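Local coordinates for nitrogen regulatory protein P-II (Thiomonas intermedia, PDB 5D4L), which binds ADP and AMP as a carboxysome-associated PII-like signalling protein regulated by bicarbonate, and probably regulates enzyme activity, at residues Y15-L20 / I75-E80; E21-G26 / S98-V103. All blocks are in the same frame, centred on the assembly; numbering follows the deposited sequence.

Contact 1. Residues Y15-L20 / I75-E80; sequences YPLKKL and IAAVPE
The flat groups meeting between 15-20 and 75-80 are peptides, and Leu-20 N stands 23° out of the plane of the Ala-76 carbonyl to which it bonds. They pair strands 12-25 and 71-78 in the antiparallel sheet of the ferredoxin-like fold of PII proteins. Lys-18 N to Val-78 O, 2.8 Å, is nearly straight, and Leu-20 N to Ala-76 O measures 2.9 Å; each pair is also bonded in the reverse sense. Between them Lys-19 faces Ala-77 as a non-hydrogen-bonded pair. Lys-18, Leu-20 and Val-78 send their side chains under helix 83-94, all three touching Val-83. On the other face, Lys-19 leaves with CG anti to its backbone N (chi1 -166°), which lays its methylenes obliquely across Ile-75, CD to CG2 3.8 Å. NZ then forms salt bridges with Glu-21 of its own chain and Glu-21 of the second subunit. An alanine in place of Lys-19 would probably leave both carboxylates without the amine they share and remove the methylenes that lie on Ile-75 CG2. Leu-17 CD1 meets the methyl CB of Ala-77, an ADP-binding residue, at 4.1 Å. Past the strand end one water joins the segments, donating to Pro-16 O at 3.3 Å and accepting from Glu-80 N at 3.0 Å.

Contact 2. Residues E21-G26 / S98-V103; sequences EIILEG and SGVVFV
Glu-25 OE2 accepts from two waters that tie it to the backbone of Ser-98. One, 3.1 Å from OE2, takes the hydrogen of Ser-98 N; the other donates to OE2 and, at 2.8 Å, to Ser-98 O, while accepting from Glu-25 N. These waters close the splayed end of an antiparallel pairing in the ferredoxin-like sheet, where strand 12-25 meets strand 100-111, the last of this chain's sheet, which pairs on with a strand of the third subunit. Beyond them the backbones zip directly: Glu-21 and Phe-102 exchange two bonds, as do Ile-23 and Val-100, Ile-23 N reaching Val-100 O at 2.9 Å. Gly-99, just before Val-100, has its CA 3.1 Å from Ile-23 O; a CB there would collide with that oxygen. Ser-98 and Gly-99 bind ADP and AMP in this protein. Glu-21, Ile-23, Val-100 and Phe-102 share the face turned to the trimer interior. There Glu-21 CG, anti to its carbonyl carbon (chi1 -64°), and an extended chain carry OE2 to the ring edge of Phe-102, in plane and 3.7 Å from CD2, with carboxylate and ring 51° apart; Lys-19 of the third subunit pairs with the same oxygen. The ring also packs edge-to-face with His-56, and Ile-23 CD1 comes obliquely to its CE2 at 3.9 Å. Ile-22 and Val-101 point the other way, into the core under helices 83-94 and 29-39. Lying side by side, they touch through Ile-22 CG1 and Val-101 CG2, 4.0 Å apart.

How the contacts relate
Strand 12-25 lies between 71-78 and 100-111; contact 1 samples its pairing with the first, contact 2 with the second, and their centres lie about 15 Å apart. Leu-20 knits them on the helix-covered face, its CD1 3.8 Å from Val-103 CG2 and its CG 3.8 Å from Val-101 CG1. On the subunit-facing side the pairing of Lys-19 with Glu-21 recurs at each subunit boundary and so ties contact 1 of one chain to contact 2 of the next. Ala-77 from contact 1 packs on Phe-102 of the second subunit, and both contacts carry nucleotide-binding residues, consistent with the intersubunit clefts where PII proteins bind nucleotides; no nucleotide is bound to this chain.

Contact 1. Residues Y15-L20 / I75-E80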
loop_
_atom_site.group_PDB
_atom_site.type_symbol
_atom_site.label_atom_id
_atom_site.label_comp_id
_atom_site.label_asym_id
_atom_site.label_seq_id
_atom_site.Cartn_x
_atom_site.Cartn_y
_atom_site.Cartn_z
ATOM N N TYR A 15 2.828 -8.170 -16.334
ATOM C CA TYR A 15 4.247 -7.832 -16.344
ATOM C C TYR A 15 4.702 -7.726 -14.897
ATOM O O TYR A 15 4.027 -7.088 -14.100
ATOM C CB TYR A 15 4.497 -6.504 -17.083
ATOM C CG TYR A 15 4.368 -6.609 -18.585
ATOM C CD1 TYR A 15 3.182 -7.047 -19.173
ATOM C CD2 TYR A 15 5.437 -6.272 -19.429
ATOM C CE1 TYR A 15 3.057 -7.161 -20.559
ATOM C CE2 TYR A 15 5.324 -6.375 -20.817
ATOM C CZ TYR A 15 4.126 -6.821 -21.371
ATOM O OH TYR A 15 3.984 -6.932 -22.729
ATOM N N PRO A 16 5.831 -8.358 -14.540
ATOM C CA PRO A 16 6.303 -8.158 -13.167
ATOM C C PRO A 16 7.104 -6.863 -13.033
ATOM O O PRO A 16 7.877 -6.521 -13.904
ATOM C CB PRO A 16 7.188 -9.382 -12.914
ATOM C CG PRO A 16 7.706 -9.751 -14.273
ATOM C CD PRO A 16 6.646 -9.345 -15.279
ATOM N N LEU A 17 6.898 -6.155 -11.937
ATOM C CA LEU A 17 7.626 -4.936 -11.632
ATOM C C LEU A 17 7.883 -4.948 -10.136
ATOM O O LEU A 17 7.352 -5.806 -9.436
ATOM C CB LEU A 17 6.834 -3.684 -12.022
ATOM C CG LEU A 17 6.593 -3.344 -13.491
ATOM C CD1 LEU A 17 5.641 -2.191 -13.544
ATOM C CD2 LEU A 17 7.874 -2.971 -14.177
ATOM N N LYS A 18 8.675 -3.988 -9.666
ATOM C CA LYS A 18 8.912 -3.756 -8.245
ATOM C C LYS A 18 8.138 -2.517 -7.837
ATOM O O LYS A 18 8.190 -1.512 -8.538
ATOM C CB LYS A 18 10.403 -3.564 -7.959
ATOM C CG LYS A 18 11.269 -4.784 -8.266
ATOM C CD LYS A 18 10.850 -5.931 -7.353
ATOM C CE LYS A 18 11.848 -7.072 -7.324
ATOM N NZ LYS A 18 11.318 -8.186 -6.495
ATOM N N LYS A 19 7.402 -2.580 -6.731
ATOM C CA LYS A 19 6.735 -1.382 -6.235
ATOM C C LYS A 19 7.430 -0.880 -4.984
ATOM O O LYS A 19 7.587 -1.609 -4.016
ATOM C CB LYS A 19 5.264 -1.616 -5.929
ATOM C CG LYS A 19 4.498 -0.302 -5.733
ATOM C CD LYS A 19 3.117 -0.486 -5.124
ATOM C CE LYS A 19 3.156 -0.422 -3.632
ATOM N NZ LYS A 19 1.779 -0.535 -3.012
ATOM N N LEU A 20 7.825 0.380 -5.038
ATOM C CA LEU A 20 8.553 1.050 -3.984
ATOM C C LEU A 20 7.597 1.958 -3.242
ATOM O O LEU A 20 6.917 2.767 -3.867
ATOM C CB LEU A 20 9.703 1.867 -4.579
ATOM C CG LEU A 20 11.139 1.367 -4.750
ATOM C CD1 LEU A 20 11.248 -0.109 -4.986
ATOM C CD2 LEU A 20 11.734 2.102 -5.932
ATOM N N ILE A 75 5.038 6.497 -4.206
ATOM C CA ILE A 75 4.933 5.171 -4.803
ATOM C C ILE A 75 5.491 5.176 -6.244
ATOM O O ILE A 75 5.016 5.913 -7.100
ATOM C CB ILE A 75 3.445 4.676 -4.792
ATOM C CG1 ILE A 75 2.879 4.685 -3.373
ATOM C CG2 ILE A 75 3.314 3.290 -5.383
ATOM C CD1 ILE A 75 1.373 4.337 -3.330
ATOM N N ALA A 76 6.504 4.358 -6.500
ATOM C CA ALA A 76 7.009 4.170 -7.850
ATOM C C ALA A 76 7.027 2.694 -8.231
ATOM O O ALA A 76 7.557 1.863 -7.494
ATOM C CB ALA A 76 8.369 4.741 -7.970
ATOM N N ALA A 77 6.432 2.374 -9.374
ATOM C CA ALA A 77 6.512 1.033 -9.936
ATOM C C ALA A 77 7.619 1.026 -10.992
ATOM O O ALA A 77 7.599 1.808 -11.938
ATOM C CB ALA A 77 5.205 0.618 -10.527
ATOM N N VAL A 78 8.550 0.102 -10.837
ATOM C CA VAL A 78 9.889 0.231 -11.368
ATOM C C VAL A 78 10.409 -1.146 -11.803
ATOM O O VAL A 78 10.128 -2.150 -11.139
ATOM C CB VAL A 78 10.770 0.905 -10.258
ATOM C CG1 VAL A 78 11.915 0.039 -9.792
ATOM C CG2 VAL A 78 11.190 2.290 -10.660
ATOM N N PRO A 79 11.133 -1.217 -12.932
ATOM C CA PRO A 79 11.733 -2.498 -13.324
ATOM C C PRO A 79 12.708 -2.970 -12.255
ATOM O O PRO A 79 13.248 -2.134 -11.563
ATOM C CB PRO A 79 12.468 -2.168 -14.631
ATOM C CG PRO A 79 11.872 -0.878 -15.099
ATOM C CD PRO A 79 11.486 -0.134 -13.867
ATOM N N GLU A 80 12.931 -4.268 -12.131
ATOM C CA GLU A 80 13.755 -4.804 -11.053
ATOM C C GLU A 80 15.148 -4.176 -11.033
ATOM O O GLU A 80 15.674 -3.857 -9.974
ATOM C CB GLU A 80 13.842 -6.330 -11.190
ATOM C CG GLU A 80 14.885 -7.020 -10.309
ATOM C CD GLU A 80 16.216 -7.219 -11.026
ATOM O OE1 GLU A 80 16.226 -7.250 -12.275
ATOM O OE2 GLU A 80 17.252 -7.370 -10.341
HETATM O O HOH W 1 11.046 -6.373 -13.053
#

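Contact 2. Residues E21-G26 / S98-V103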
loop_
_atom_site.group_PDB
_atom_site.type_symbol
_atom_site.label_atom_id
_atom_site.label_comp_id
_atom_site.label_asym_id
_atom_site.label_seq_id
_atom_site.Cartn_x
_atom_site.Cartn_y
_atom_site.Cartn_z
ATOM N N GLU A 21 7.512 1.800 -1.923
ATOM C CA GLU A 21 6.808 2.752 -1.076
ATOM C C GLU A 21 7.852 3.517 -0.277
ATOM O O GLU A 21 8.500 2.957 0.603
ATOM C CB GLU A 21 5.809 2.048 -0.154
ATOM C CG GLU A 21 4.672 1.350 -0.912
ATOM C CD GLU A 21 3.715 0.600 0.001
ATOM O OE1 GLU A 21 2.600 0.269 -0.452
ATOM O OE2 GLU A 21 4.068 0.341 1.176
ATOM N N ILE A 22 8.026 4.789 -0.623
ATOM C CA ILE A 22 9.035 5.656 -0.044
ATOM C C ILE A 22 8.368 6.611 0.939
ATOM O O ILE A 22 7.618 7.507 0.539
ATOM C CB ILE A 22 9.773 6.475 -1.141
ATOM C CG1 ILE A 22 10.407 5.556 -2.179
ATOM C CG2 ILE A 22 10.797 7.410 -0.532
ATOM C CD1 ILE A 22 10.902 6.298 -3.410
ATOM N N ILE A 23 8.629 6.404 2.225
ATOM C CA ILE A 23 8.015 7.208 3.266
ATOM C C ILE A 23 9.061 8.136 3.870
ATOM O O ILE A 23 10.085 7.682 4.336
ATOM C CB ILE A 23 7.394 6.330 4.365
ATOM C CG1 ILE A 23 6.393 5.346 3.752
ATOM C CG2 ILE A 23 6.713 7.206 5.417
ATOM C CD1 ILE A 23 6.103 4.184 4.603
ATOM N N LEU A 24 8.791 9.431 3.840
ATOM C CA LEU A 24 9.699 10.456 4.350
ATOM C C LEU A 24 8.907 11.722 4.633
ATOM O O LEU A 24 7.731 11.790 4.296
ATOM C CB LEU A 24 10.846 10.741 3.360
ATOM C CG LEU A 24 10.595 10.773 1.841
ATOM C CD1 LEU A 24 9.690 11.871 1.419
ATOM C CD2 LEU A 24 11.919 10.912 1.063
ATOM N N GLU A 25 9.551 12.712 5.247
ATOM C CA GLU A 25 8.915 13.994 5.529
ATOM C C GLU A 25 8.542 14.730 4.234
ATOM O O GLU A 25 9.256 14.663 3.232
ATOM C CB GLU A 25 9.832 14.874 6.381
ATOM C CG GLU A 25 10.134 14.354 7.785
ATOM C CD GLU A 25 11.297 15.112 8.446
ATOM O OE1 GLU A 25 11.039 15.977 9.321
ATOM O OE2 GLU A 25 12.467 14.851 8.081
ATOM N N GLY A 26 7.415 15.425 4.259
ATOM C CA GLY A 26 6.972 16.186 3.114
ATOM C C GLY A 26 7.952 17.227 2.605
ATOM O O GLY A 26 8.023 17.487 1.408
ATOM N N SER A 98 14.984 10.827 8.718
ATOM C CA SER A 98 14.100 9.689 8.930
ATOM C C SER A 98 13.484 9.206 7.615
ATOM O O SER A 98 13.422 9.951 6.633
ATOM C CB SER A 98 12.991 10.057 9.898
ATOM O OG SER A 98 12.132 11.000 9.282
ATOM N N GLY A 99 13.028 7.957 7.595
ATOM C CA GLY A 99 12.353 7.438 6.419
ATOM C C GLY A 99 12.769 6.037 6.018
ATOM O O GLY A 99 13.786 5.532 6.484
ATOM N N VAL A 100 11.980 5.421 5.136
ATOM C CA VAL A 100 12.201 4.044 4.725
ATOM C C VAL A 100 11.704 3.805 3.283
ATOM O O VAL A 100 10.882 4.577 2.758
ATOM C CB VAL A 100 11.499 3.070 5.714
ATOM C CG1 VAL A 100 9.977 3.177 5.590
ATOM C CG2 VAL A 100 11.994 1.625 5.541
ATOM N N VAL A 101 12.221 2.754 2.648
ATOM C CA VAL A 101 11.728 2.284 1.352
ATOM C C VAL A 101 11.333 0.820 1.458
ATOM O O VAL A 101 12.173 -0.043 1.738
ATOM C CB VAL A 101 12.767 2.440 0.221
ATOM C CG1 VAL A 101 12.205 1.932 -1.103
ATOM C CG2 VAL A 101 13.197 3.883 0.088
ATOM N N PHE A 102 10.041 0.561 1.263
ATOM C CA PHE A 102 9.493 -0.788 1.185
ATOM C C PHE A 102 9.493 -1.257 -0.255
ATOM O O PHE A 102 8.883 -0.620 -1.111
ATOM C CB PHE A 102 8.047 -0.843 1.719
ATOM C CG PHE A 102 7.908 -0.494 3.173
ATOM C CD1 PHE A 102 8.955 -0.687 4.052
ATOM C CD2 PHE A 102 6.726 0.012 3.658
ATOM C CE1 PHE A 102 8.827 -0.382 5.380
ATOM C CE2 PHE A 102 6.593 0.317 4.988
ATOM C CZ PHE A 102 7.651 0.129 5.844
ATOM N N VAL A 103 10.156 -2.372 -0.521
ATOM C CA VAL A 103 10.166 -2.961 -1.851
ATOM C C VAL A 103 9.166 -4.126 -1.931
ATOM O O VAL A 103 9.253 -5.048 -1.129
ATOM C CB VAL A 103 11.588 -3.451 -2.212
ATOM C CG1 VAL A 103 11.600 -4.117 -3.575
ATOM C CG2 VAL A 103 12.567 -2.295 -2.179
HETATM O O HOH W 2 12.233 12.419 6.051
HETATM O O HOH W 3 14.497 13.484 9.974
#